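PDB 3R4U: botulinum neurotoxin type C1 from Clostridium botulinum, which probably binds receptors on nerve endings through this heavy-chain fragment, as part of a toxin whose separate protease chain cleaves proteins needed for neurotransmitter release. Local coordinates for residues A[127-132]-A[172-177]; A[268-273]-A[390-395]; A[84-89]-A[206-211]. All coordinates share one frame; numbering follows the deposited sequence.

In the fold
From the N terminus, segment 84-89, which takes in the end of strand 77-87, opens the loop of contact 3. Contact 1 lies inside that loop: 127-132 meets 172-177 after 39 intervening residues. Contact 3 then closes at 206-211. Both belong to the N-terminal, lectin-like jelly roll. Contact 3 joins two neighbouring strands of one sheet. Contact 1 brings an edge strand of the other sheet to the end of that first sheet's edge strand 167-173. Contact 2 follows in series, in the C-terminal beta-trefoil, where 268-273 meets 390-395. It lies on the opposite side of the chain's centre from contact 1, with centres 56 Å apart.

Contact 1. Residues A[127-132]-A[172-177]; sequences SEQSIN and IKVKEL
Gln129 lies between Ile172 and Lys175, where two edge strands of the lectin-like jelly roll come together. Strand 127-134 borders one sheet and strand 167-173 the other, so the contact helps close the side of the sandwich. The two segments run in roughly opposite directions, but side chains make the junction.

Gln129 carries much of it. Its CG stands anti to the backbone N (chi1 -170°), and the extended chain points at the other segment. Ile172 comes from the opposite direction, and its CD1 lies 3.7 Å from Gln129 CG. The amide end reaches the backbone of Lys173 to Lys175. Farther along the strand, the apolar side chains of Ile131 and Ile172 cross at an angle, and Ile131 CG2 lies 3.3 Å from Ile172 CG1, a tight carbon pair. Met160 of strand 159-164 also touches all three side chains, Gln129, Ile131 and Ile172.

Lys175 slides past Gln129 the other way. Its chain is extended beyond CG and carries the ammonium back to Ser127 and Glu128. There NZ gives two hydrogen bonds. One goes to Ser127 OG at 3.2 Å, a hydroxyl that is also hydrogen-bonded to Gln123. The other runs from Lys175 NZ to Glu128 O at 3.0 Å. This donor sits above the carbonyl plane, 40° out of it.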
loop_
_atom_site.group_PDB
_atom_site.type_symbol
_atom_site.label_atom_id
_atom_site.label_comp_id
_atom_site.label_asym_id
_atom_site.label_seq_id
_atom_site.Cartn_x
_atom_site.Cartn_y
_atom_site.Cartn_z
ATOM N N SER A 127 -10.045 23.996 22.924
ATOM C CA SER A 127 -9.048 23.050 23.401
ATOM C C SER A 127 -9.053 21.739 22.598
ATOM O O SER A 127 -10.105 21.129 22.394
ATOM C CB SER A 127 -9.297 22.762 24.878
ATOM O OG SER A 127 -8.279 21.950 25.428
ATOM N N GLU A 128 -7.878 21.302 22.152
ATOM C CA GLU A 128 -7.770 20.022 21.462
ATOM C C GLU A 128 -6.490 19.295 21.862
ATOM O O GLU A 128 -5.607 19.874 22.487
ATOM C CB GLU A 128 -7.756 20.239 19.948
ATOM C CG GLU A 128 -6.402 20.706 19.454
ATOM C CD GLU A 128 -6.317 20.824 17.955
ATOM O OE1 GLU A 128 -6.881 21.782 17.382
ATOM O OE2 GLU A 128 -5.654 19.964 17.348
ATOM N N GLN A 129 -6.401 18.019 21.497
ATOM C CA GLN A 129 -5.136 17.294 21.539
ATOM C C GLN A 129 -5.044 16.342 20.347
ATOM O O GLN A 129 -5.903 15.459 20.154
ATOM C CB GLN A 129 -4.937 16.549 22.864
ATOM C CG GLN A 129 -3.522 15.987 23.022
ATOM C CD GLN A 129 -3.178 15.596 24.452
ATOM O OE1 GLN A 129 -2.004 15.491 24.801
ATOM N NE2 GLN A 129 -4.195 15.394 25.286
ATOM N N SER A 130 -4.004 16.537 19.543
ATOM C CA SER A 130 -3.860 15.796 18.302
ATOM C C SER A 130 -2.583 14.972 18.228
ATOM O O SER A 130 -1.604 15.265 18.908
ATOM C CB SER A 130 -3.929 16.759 17.117
ATOM O OG SER A 130 -5.229 17.291 17.006
ATOM N N ILE A 131 -2.615 13.934 17.394
ATOM C CA ILE A 131 -1.422 13.187 17.019
ATOM C C ILE A 131 -1.521 12.916 15.529
ATOM O O ILE A 131 -2.585 13.078 14.938
ATOM C CB ILE A 131 -1.283 11.839 17.754
ATOM C CG1 ILE A 131 -2.579 11.029 17.674
ATOM C CG2 ILE A 131 -0.908 12.041 19.196
ATOM C CD1 ILE A 131 -2.476 9.689 18.373
ATOM N N ASN A 132 -0.427 12.500 14.912
ATOM C CA ASN A 132 -0.463 12.350 13.478
ATOM C C ASN A 132 0.526 11.345 12.934
ATOM O O ASN A 132 1.479 10.939 13.602
ATOM C CB ASN A 132 -0.234 13.691 12.794
ATOM C CG ASN A 132 1.200 14.196 12.968
ATOM O OD1 ASN A 132 2.147 13.641 12.394
ATOM N ND2 ASN A 132 1.364 15.245 13.769
ATOM N N ILE A 172 1.736 10.490 22.705
ATOM C CA ILE A 172 1.801 11.623 23.622
ATOM C C ILE A 172 0.909 11.393 24.833
ATOM O O ILE A 172 -0.130 10.728 24.732
ATOM C CB ILE A 172 1.403 12.929 22.923
ATOM C CG1 ILE A 172 0.017 12.802 22.318
ATOM C CG2 ILE A 172 2.382 13.259 21.810
ATOM C CD1 ILE A 172 -1.094 13.184 23.251
ATOM N N LYS A 173 1.317 11.926 25.979
ATOM C CA LYS A 173 0.532 11.794 27.196
ATOM C C LYS A 173 -0.767 12.566 27.015
ATOM O O LYS A 173 -0.761 13.678 26.504
ATOM C CB LYS A 173 1.308 12.333 28.399
ATOM C CG LYS A 173 0.487 12.461 29.676
ATOM C CD LYS A 173 0.246 11.110 30.334
ATOM C CE LYS A 173 -0.844 11.150 31.410
ATOM N NZ LYS A 173 -2.257 11.105 30.877
ATOM N N VAL A 174 -1.884 11.963 27.403
ATOM C CA VAL A 174 -3.168 12.638 27.303
ATOM C C VAL A 174 -3.292 13.708 28.396
ATOM O O VAL A 174 -3.131 13.421 29.584
ATOM C CB VAL A 174 -4.341 11.635 27.395
ATOM C CG1 VAL A 174 -5.673 12.362 27.311
ATOM C CG2 VAL A 174 -4.235 10.563 26.291
ATOM N N LYS A 175 -3.558 14.943 27.993
ATOM C CA LYS A 175 -3.733 16.013 28.967
ATOM C C LYS A 175 -5.120 15.887 29.584
ATOM O O LYS A 175 -5.940 15.112 29.105
ATOM C CB LYS A 175 -3.544 17.375 28.305
ATOM C CG LYS A 175 -4.667 17.787 27.370
ATOM C CD LYS A 175 -4.351 19.126 26.707
ATOM C CE LYS A 175 -5.524 19.622 25.867
ATOM N NZ LYS A 175 -5.266 20.970 25.287
ATOM N N GLU A 176 -5.393 16.626 30.653
ATOM C CA GLU A 176 -6.730 16.568 31.242
ATOM C C GLU A 176 -7.756 17.160 30.276
ATOM O O GLU A 176 -7.570 18.254 29.734
ATOM C CB GLU A 176 -6.783 17.256 32.612
ATOM C CG GLU A 176 -6.279 16.380 33.770
ATOM C CD GLU A 176 -7.225 15.223 34.120
ATOM O OE1 GLU A 176 -7.977 15.353 35.112
ATOM O OE2 GLU A 176 -7.209 14.184 33.417
ATOM N N LEU A 177 -8.826 16.414 30.036
ATOM C CA LEU A 177 -9.813 16.830 29.049
ATOM C C LEU A 177 -11.188 16.915 29.684
ATOM O O LEU A 177 -12.171 16.420 29.139
ATOM C CB LEU A 177 -9.819 15.870 27.864
ATOM C CG LEU A 177 -8.529 15.843 27.042
ATOM C CD1 LEU A 177 -8.539 14.653 26.099
ATOM C CD2 LEU A 177 -8.332 17.137 26.267
#

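Contact 2. Residues A[268-273]-A[390-395]; sequences SRQIVF and YRFRLG
This is mainly an apolar contact, with Leu394 set against Gln270 and Val272 where a two-stranded hairpin meets the end of a long strand. The hairpin is 262-267 with 270-275. Segment 390-395 finishes strand 381-392 and continues as loop. Both belong to the C-terminal receptor-binding region.

Leu394 CD2 is the central atom. It lies 3.7 Å from Gln270 CB, and it meets Val272 CG1 tip to tip at 4.0 Å. The Leu394 and Gln270 side chains cross at a slant. Gln270 CG is anti to the backbone N (chi1 180°), which sets it over one face of the Phe392 ring, 4.3 Å above the plane and offset toward the rim. The chain bends beyond CG, and the amide plane is turned 32° from the ring.

One polar bond fastens the exposed end. Gly395 N donates to Ser268 OG at 2.7 Å, with an N-H...O angle of 146°. Asp397 receives a hydrogen bond from Leu394 N, which helps position the loop. Asn267 also touches the Leu394 side chain.

Ser268 and Arg269 both have positive phi, as in the type I' turns of tight beta hairpins. Short antiparallel hairpins joined to longer barrel strands are a feature of the beta-trefoil, the fold of the C-terminal receptor-binding region of clostridial neurotoxins.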
loop_
_atom_site.group_PDB
_atom_site.type_symbol
_atom_site.label_atom_id
_atom_site.label_comp_id
_atom_site.label_asym_id
_atom_site.label_seq_id
_atom_site.Cartn_x
_atom_site.Cartn_y
_atom_site.Cartn_z
ATOM N N SER A 268 18.954 -2.073 -27.146
ATOM C CA SER A 268 19.620 -3.217 -27.757
ATOM C C SER A 268 19.353 -4.474 -26.947
ATOM O O SER A 268 20.278 -5.241 -26.658
ATOM C CB SER A 268 21.134 -2.987 -27.870
ATOM O OG SER A 268 21.433 -1.820 -28.612
ATOM N N ARG A 269 18.090 -4.673 -26.580
ATOM C CA ARG A 269 17.654 -5.895 -25.902
ATOM C C ARG A 269 18.200 -5.979 -24.479
ATOM O O ARG A 269 18.100 -7.017 -23.830
ATOM C CB ARG A 269 18.071 -7.144 -26.691
ATOM C CG ARG A 269 17.555 -7.208 -28.126
ATOM C CD ARG A 269 16.171 -7.809 -28.194
ATOM N NE ARG A 269 15.738 -8.089 -29.567
ATOM C CZ ARG A 269 15.855 -9.271 -30.173
ATOM N NH1 ARG A 269 16.405 -10.303 -29.539
ATOM N NH2 ARG A 269 15.420 -9.422 -31.418
ATOM N N GLN A 270 18.797 -4.892 -24.009
ATOM C CA GLN A 270 19.201 -4.790 -22.616
ATOM C C GLN A 270 18.264 -3.826 -21.909
ATOM O O GLN A 270 18.069 -2.702 -22.363
ATOM C CB GLN A 270 20.645 -4.313 -22.479
ATOM C CG GLN A 270 21.118 -4.189 -21.035
ATOM C CD GLN A 270 20.763 -5.421 -20.191
ATOM O OE1 GLN A 270 19.992 -5.335 -19.230
ATOM N NE2 GLN A 270 21.330 -6.564 -20.548
ATOM N N ILE A 271 17.668 -4.267 -20.807
ATOM C CA ILE A 271 16.837 -3.369 -20.014
ATOM C C ILE A 271 17.726 -2.416 -19.234
ATOM O O ILE A 271 18.732 -2.820 -18.655
ATOM C CB ILE A 271 15.886 -4.147 -19.077
ATOM C CG1 ILE A 271 14.901 -4.965 -19.917
ATOM C CG2 ILE A 271 15.138 -3.192 -18.146
ATOM C CD1 ILE A 271 13.967 -5.833 -19.113
ATOM N N VAL A 272 17.374 -1.136 -19.251
ATOM C CA VAL A 272 18.154 -0.139 -18.533
ATOM C C VAL A 272 17.185 0.769 -17.808
ATOM O O VAL A 272 16.013 0.861 -18.186
ATOM C CB VAL A 272 19.048 0.704 -19.484
ATOM C CG1 VAL A 272 19.987 -0.197 -20.277
ATOM C CG2 VAL A 272 18.186 1.521 -20.430
ATOM N N PHE A 273 17.668 1.430 -16.766
ATOM C CA PHE A 273 16.835 2.330 -15.989
ATOM C C PHE A 273 17.254 3.771 -16.229
ATOM O O PHE A 273 18.413 4.125 -16.040
ATOM C CB PHE A 273 16.904 1.978 -14.497
ATOM C CG PHE A 273 16.215 0.673 -14.149
ATOM C CD1 PHE A 273 14.854 0.636 -13.903
ATOM C CD2 PHE A 273 16.933 -0.506 -14.060
ATOM C CE1 PHE A 273 14.220 -0.565 -13.591
ATOM C CE2 PHE A 273 16.299 -1.709 -13.736
ATOM C CZ PHE A 273 14.950 -1.735 -13.513
ATOM N N TYR A 390 26.497 -1.408 -14.374
ATOM C CA TYR A 390 27.507 -2.213 -15.058
ATOM C C TYR A 390 27.868 -1.633 -16.431
ATOM O O TYR A 390 27.129 -0.822 -16.981
ATOM C CB TYR A 390 27.040 -3.668 -15.175
ATOM C CG TYR A 390 26.759 -4.297 -13.832
ATOM C CD1 TYR A 390 27.746 -4.997 -13.152
ATOM C CD2 TYR A 390 25.510 -4.171 -13.234
ATOM C CE1 TYR A 390 27.500 -5.556 -11.911
ATOM C CE2 TYR A 390 25.254 -4.714 -11.995
ATOM C CZ TYR A 390 26.250 -5.411 -11.340
ATOM O OH TYR A 390 25.992 -5.959 -10.109
ATOM N N ARG A 391 29.014 -2.053 -16.964
ATOM C CA ARG A 391 29.545 -1.563 -18.244
ATOM C C ARG A 391 29.070 -2.384 -19.449
ATOM O O ARG A 391 29.262 -3.597 -19.494
ATOM C CB ARG A 391 31.070 -1.589 -18.195
ATOM C CG ARG A 391 31.686 -0.575 -17.245
ATOM C CD ARG A 391 32.058 0.712 -17.975
ATOM N NE ARG A 391 32.623 1.713 -17.073
ATOM C CZ ARG A 391 32.858 2.981 -17.402
ATOM N NH1 ARG A 391 32.583 3.420 -18.625
ATOM N NH2 ARG A 391 33.377 3.815 -16.507
ATOM N N PHE A 392 28.466 -1.716 -20.428
ATOM C CA PHE A 392 27.955 -2.380 -21.629
ATOM C C PHE A 392 28.317 -1.592 -22.886
ATOM O O PHE A 392 28.532 -0.385 -22.828
ATOM C CB PHE A 392 26.422 -2.455 -21.607
ATOM C CG PHE A 392 25.855 -3.333 -20.544
ATOM C CD1 PHE A 392 25.563 -4.660 -20.816
ATOM C CD2 PHE A 392 25.565 -2.826 -19.285
ATOM C CE1 PHE A 392 25.022 -5.478 -19.841
ATOM C CE2 PHE A 392 25.026 -3.634 -18.308
ATOM C CZ PHE A 392 24.755 -4.966 -18.586
ATOM N N ARG A 393 28.345 -2.283 -24.024
ATOM C CA ARG A 393 28.267 -1.634 -25.331
ATOM C C ARG A 393 26.855 -1.819 -25.870
ATOM O O ARG A 393 26.507 -2.888 -26.372
ATOM C CB ARG A 393 29.265 -2.235 -26.317
ATOM C CG ARG A 393 30.703 -1.937 -25.976
ATOM C CD ARG A 393 31.666 -2.483 -27.028
ATOM N NE ARG A 393 33.048 -2.230 -26.631
ATOM C CZ ARG A 393 33.737 -3.019 -25.816
ATOM N NH1 ARG A 393 33.176 -4.118 -25.321
ATOM N NH2 ARG A 393 34.985 -2.714 -25.494
ATOM N N LEU A 394 26.043 -0.775 -25.744
ATOM C CA LEU A 394 24.667 -0.810 -26.220
ATOM C C LEU A 394 24.477 0.195 -27.346
ATOM O O LEU A 394 25.254 1.139 -27.484
ATOM C CB LEU A 394 23.697 -0.510 -25.075
ATOM C CG LEU A 394 23.197 -1.715 -24.276
ATOM C CD1 LEU A 394 24.242 -2.821 -24.264
ATOM C CD2 LEU A 394 22.830 -1.304 -22.858
ATOM N N GLY A 395 23.442 -0.012 -28.152
ATOM C CA GLY A 395 23.175 0.868 -29.275
ATOM C C GLY A 395 24.383 1.098 -30.173
ATOM O O GLY A 395 24.955 0.160 -30.738
#

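Contact 3. Residues A[84-89]-A[206-211]; sequences IRINKW and INMWIR
Arg85 lies along Trp209 on two adjacent antiparallel strands, its flat end stacked on the indole. Its CB starts the contact, 3.8 Å from Trp209 CE3. CG is anti to the backbone N (chi1 -172°), and the chain stays extended to NE. CG and CD therefore pass the same ring atom, CE3, in turn. NE is held by the carbonyl of Asn145, which helps fix the rotation of the head group. CZ sits over the six-membered ring, 4.4 Å from its centroid, in a cation-pi contact. The guanidinium and ring planes are 25° apart. At the tip, NH1 comes over the same face, 3.5 Å from Trp209 CH2. Asn87 approaches the indole differently: its CB is at the ring edge, 3.6 Å from Trp209 CZ3.

Backbone hydrogen bonds join Arg85 with Trp209 and Asn87 with Asn207 in both directions. The shortest of these four runs from Asn207 N to Asn87 O at 2.7 Å. A water links the two asparagine side chains, accepting from Asn87 ND2 and donating to Asn207 OD1. Asn207 ND2 is bound to the Leu51 carbonyl on the next strand.

The other face of the sheet is apolar and buried. Ile84 lies beside Ile210 and points the same way, with Ile84 CG1 3.9 Å from Ile210 CD1. Ile84 CD1 also meets Met208 SD at 4.0 Å. Both Ile84 and Met208 touch Ile98, which belongs to the facing sheet. Such a sheet, with a partly exposed polar and aromatic face and a buried aliphatic one, fits the two-layered, lectin-like jelly roll.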
loop_
_atom_site.group_PDB
_atom_site.type_symbol
_atom_site.label_atom_id
_atom_site.label_comp_id
_atom_site.label_asym_id
_atom_site.label_seq_id
_atom_site.Cartn_x
_atom_site.Cartn_y
_atom_site.Cartn_z
ATOM N N ILE A 84 -7.467 2.388 5.071
ATOM C CA ILE A 84 -7.792 3.582 4.313
ATOM C C ILE A 84 -6.846 3.726 3.134
ATOM O O ILE A 84 -5.678 3.331 3.198
ATOM C CB ILE A 84 -7.707 4.850 5.194
ATOM C CG1 ILE A 84 -8.015 6.099 4.374
ATOM C CG2 ILE A 84 -6.315 4.987 5.833
ATOM C CD1 ILE A 84 -8.061 7.358 5.229
ATOM N N ARG A 85 -7.366 4.277 2.051
ATOM C CA ARG A 85 -6.540 4.639 0.910
ATOM C C ARG A 85 -6.981 6.024 0.447
ATOM O O ARG A 85 -8.175 6.321 0.422
ATOM C CB ARG A 85 -6.713 3.620 -0.216
ATOM C CG ARG A 85 -5.733 3.826 -1.358
ATOM C CD ARG A 85 -5.966 2.860 -2.512
ATOM N NE ARG A 85 -5.208 3.320 -3.669
ATOM C CZ ARG A 85 -5.676 3.387 -4.909
ATOM N NH1 ARG A 85 -6.916 2.998 -5.178
ATOM N NH2 ARG A 85 -4.891 3.831 -5.879
ATOM N N ILE A 86 -6.021 6.875 0.098
ATOM C CA ILE A 86 -6.324 8.201 -0.427
ATOM C C ILE A 86 -5.598 8.431 -1.765
ATOM O O ILE A 86 -4.387 8.211 -1.879
ATOM C CB ILE A 86 -5.905 9.283 0.577
ATOM C CG1 ILE A 86 -6.641 9.081 1.902
ATOM C CG2 ILE A 86 -6.151 10.697 0.026
ATOM C CD1 ILE A 86 -5.846 9.584 3.065
ATOM N N ASN A 87 -6.342 8.880 -2.769
ATOM C CA ASN A 87 -5.754 9.232 -4.054
ATOM C C ASN A 87 -6.361 10.518 -4.585
ATOM O O ASN A 87 -7.579 10.670 -4.600
ATOM C CB ASN A 87 -5.972 8.106 -5.058
ATOM C CG ASN A 87 -5.201 8.316 -6.347
ATOM O OD1 ASN A 87 -3.980 8.383 -6.345
ATOM N ND2 ASN A 87 -5.916 8.385 -7.457
ATOM N N LYS A 88 -5.527 11.458 -5.014
ATOM C CA LYS A 88 -4.078 11.338 -4.967
ATOM C C LYS A 88 -3.563 12.161 -3.785
ATOM O O LYS A 88 -3.788 13.369 -3.714
ATOM C CB LYS A 88 -3.504 11.827 -6.304
ATOM C CG LYS A 88 -2.002 12.028 -6.362
ATOM C CD LYS A 88 -1.574 12.425 -7.794
ATOM C CE LYS A 88 -0.105 12.888 -7.851
ATOM N NZ LYS A 88 0.398 13.049 -9.255
ATOM N N TRP A 89 -2.914 11.494 -2.832
ATOM C CA TRP A 89 -2.514 12.151 -1.596
ATOM C C TRP A 89 -1.187 12.915 -1.773
ATOM O O TRP A 89 -0.114 12.441 -1.388
ATOM C CB TRP A 89 -2.434 11.138 -0.443
ATOM C CG TRP A 89 -2.220 11.783 0.905
ATOM C CD1 TRP A 89 -2.210 13.130 1.184
ATOM C CD2 TRP A 89 -1.979 11.116 2.150
ATOM N NE1 TRP A 89 -1.980 13.333 2.526
ATOM C CE2 TRP A 89 -1.829 12.115 3.141
ATOM C CE3 TRP A 89 -1.879 9.774 2.525
ATOM C CZ2 TRP A 89 -1.580 11.808 4.481
ATOM C CZ3 TRP A 89 -1.634 9.470 3.855
ATOM C CH2 TRP A 89 -1.486 10.481 4.817
ATOM N N ILE A 206 -10.249 14.427 -4.704
ATOM C CA ILE A 206 -9.578 13.252 -4.170
ATOM C C ILE A 206 -10.596 12.173 -3.852
ATOM O O ILE A 206 -11.778 12.456 -3.631
ATOM C CB ILE A 206 -8.787 13.568 -2.902
ATOM C CG1 ILE A 206 -9.702 14.222 -1.867
ATOM C CG2 ILE A 206 -7.582 14.461 -3.236
ATOM C CD1 ILE A 206 -9.163 14.184 -0.471
ATOM N N ASN A 207 -10.138 10.930 -3.846
ATOM C CA ASN A 207 -10.957 9.821 -3.390
ATOM C C ASN A 207 -10.398 9.254 -2.101
ATOM O O ASN A 207 -9.180 9.253 -1.877
ATOM C CB ASN A 207 -11.005 8.702 -4.426
ATOM C CG ASN A 207 -11.879 9.038 -5.613
ATOM O OD1 ASN A 207 -11.479 8.853 -6.765
ATOM N ND2 ASN A 207 -13.076 9.525 -5.345
ATOM N N MET A 208 -11.301 8.754 -1.271
ATOM C CA MET A 208 -10.926 8.011 -0.089
ATOM C C MET A 208 -11.620 6.647 -0.149
ATOM O O MET A 208 -12.811 6.570 -0.425
ATOM C CB MET A 208 -11.365 8.776 1.161
ATOM C CG MET A 208 -10.993 8.085 2.450
ATOM S SD MET A 208 -11.515 8.953 3.939
ATOM C CE MET A 208 -13.286 9.023 3.711
ATOM N N TRP A 209 -10.875 5.576 0.086
ATOM C CA TRP A 209 -11.476 4.258 0.237
ATOM C C TRP A 209 -11.330 3.830 1.684
ATOM O O TRP A 209 -10.269 4.014 2.293
ATOM C CB TRP A 209 -10.799 3.214 -0.650
ATOM C CG TRP A 209 -10.931 3.420 -2.119
ATOM C CD1 TRP A 209 -11.770 2.762 -2.965
ATOM C CD2 TRP A 209 -10.163 4.319 -2.938
ATOM N NE1 TRP A 209 -11.585 3.198 -4.255
ATOM C CE2 TRP A 209 -10.597 4.146 -4.270
ATOM C CE3 TRP A 209 -9.152 5.244 -2.673
ATOM C CZ2 TRP A 209 -10.061 4.869 -5.338
ATOM C CZ3 TRP A 209 -8.610 5.966 -3.735
ATOM C CH2 TRP A 209 -9.067 5.773 -5.051
ATOM N N ILE A 210 -12.394 3.238 2.218
ATOM C CA ILE A 210 -12.417 2.737 3.587
ATOM C C ILE A 210 -12.934 1.289 3.663
ATOM O O ILE A 210 -13.939 0.944 3.038
ATOM C CB ILE A 210 -13.341 3.606 4.474
ATOM C CG1 ILE A 210 -12.824 5.050 4.547
ATOM C CG2 ILE A 210 -13.491 2.978 5.877
ATOM C CD1 ILE A 210 -11.616 5.223 5.421
ATOM N N ARG A 211 -12.275 0.448 4.454
ATOM C CA ARG A 211 -12.863 -0.854 4.794
ATOM C C ARG A 211 -12.491 -1.287 6.207
ATOM O O ARG A 211 -11.465 -0.855 6.746
ATOM C CB ARG A 211 -12.546 -1.932 3.744
ATOM C CG ARG A 211 -11.074 -2.213 3.522
ATOM C CD ARG A 211 -10.665 -3.473 4.248
ATOM N NE ARG A 211 -9.323 -3.920 3.868
ATOM C CZ ARG A 211 -8.765 -5.034 4.329
ATOM N NH1 ARG A 211 -9.442 -5.799 5.185
ATOM N NH2 ARG A 211 -7.543 -5.387 3.943
HETATM O O HOH W 1 -8.788 8.490 -7.791
#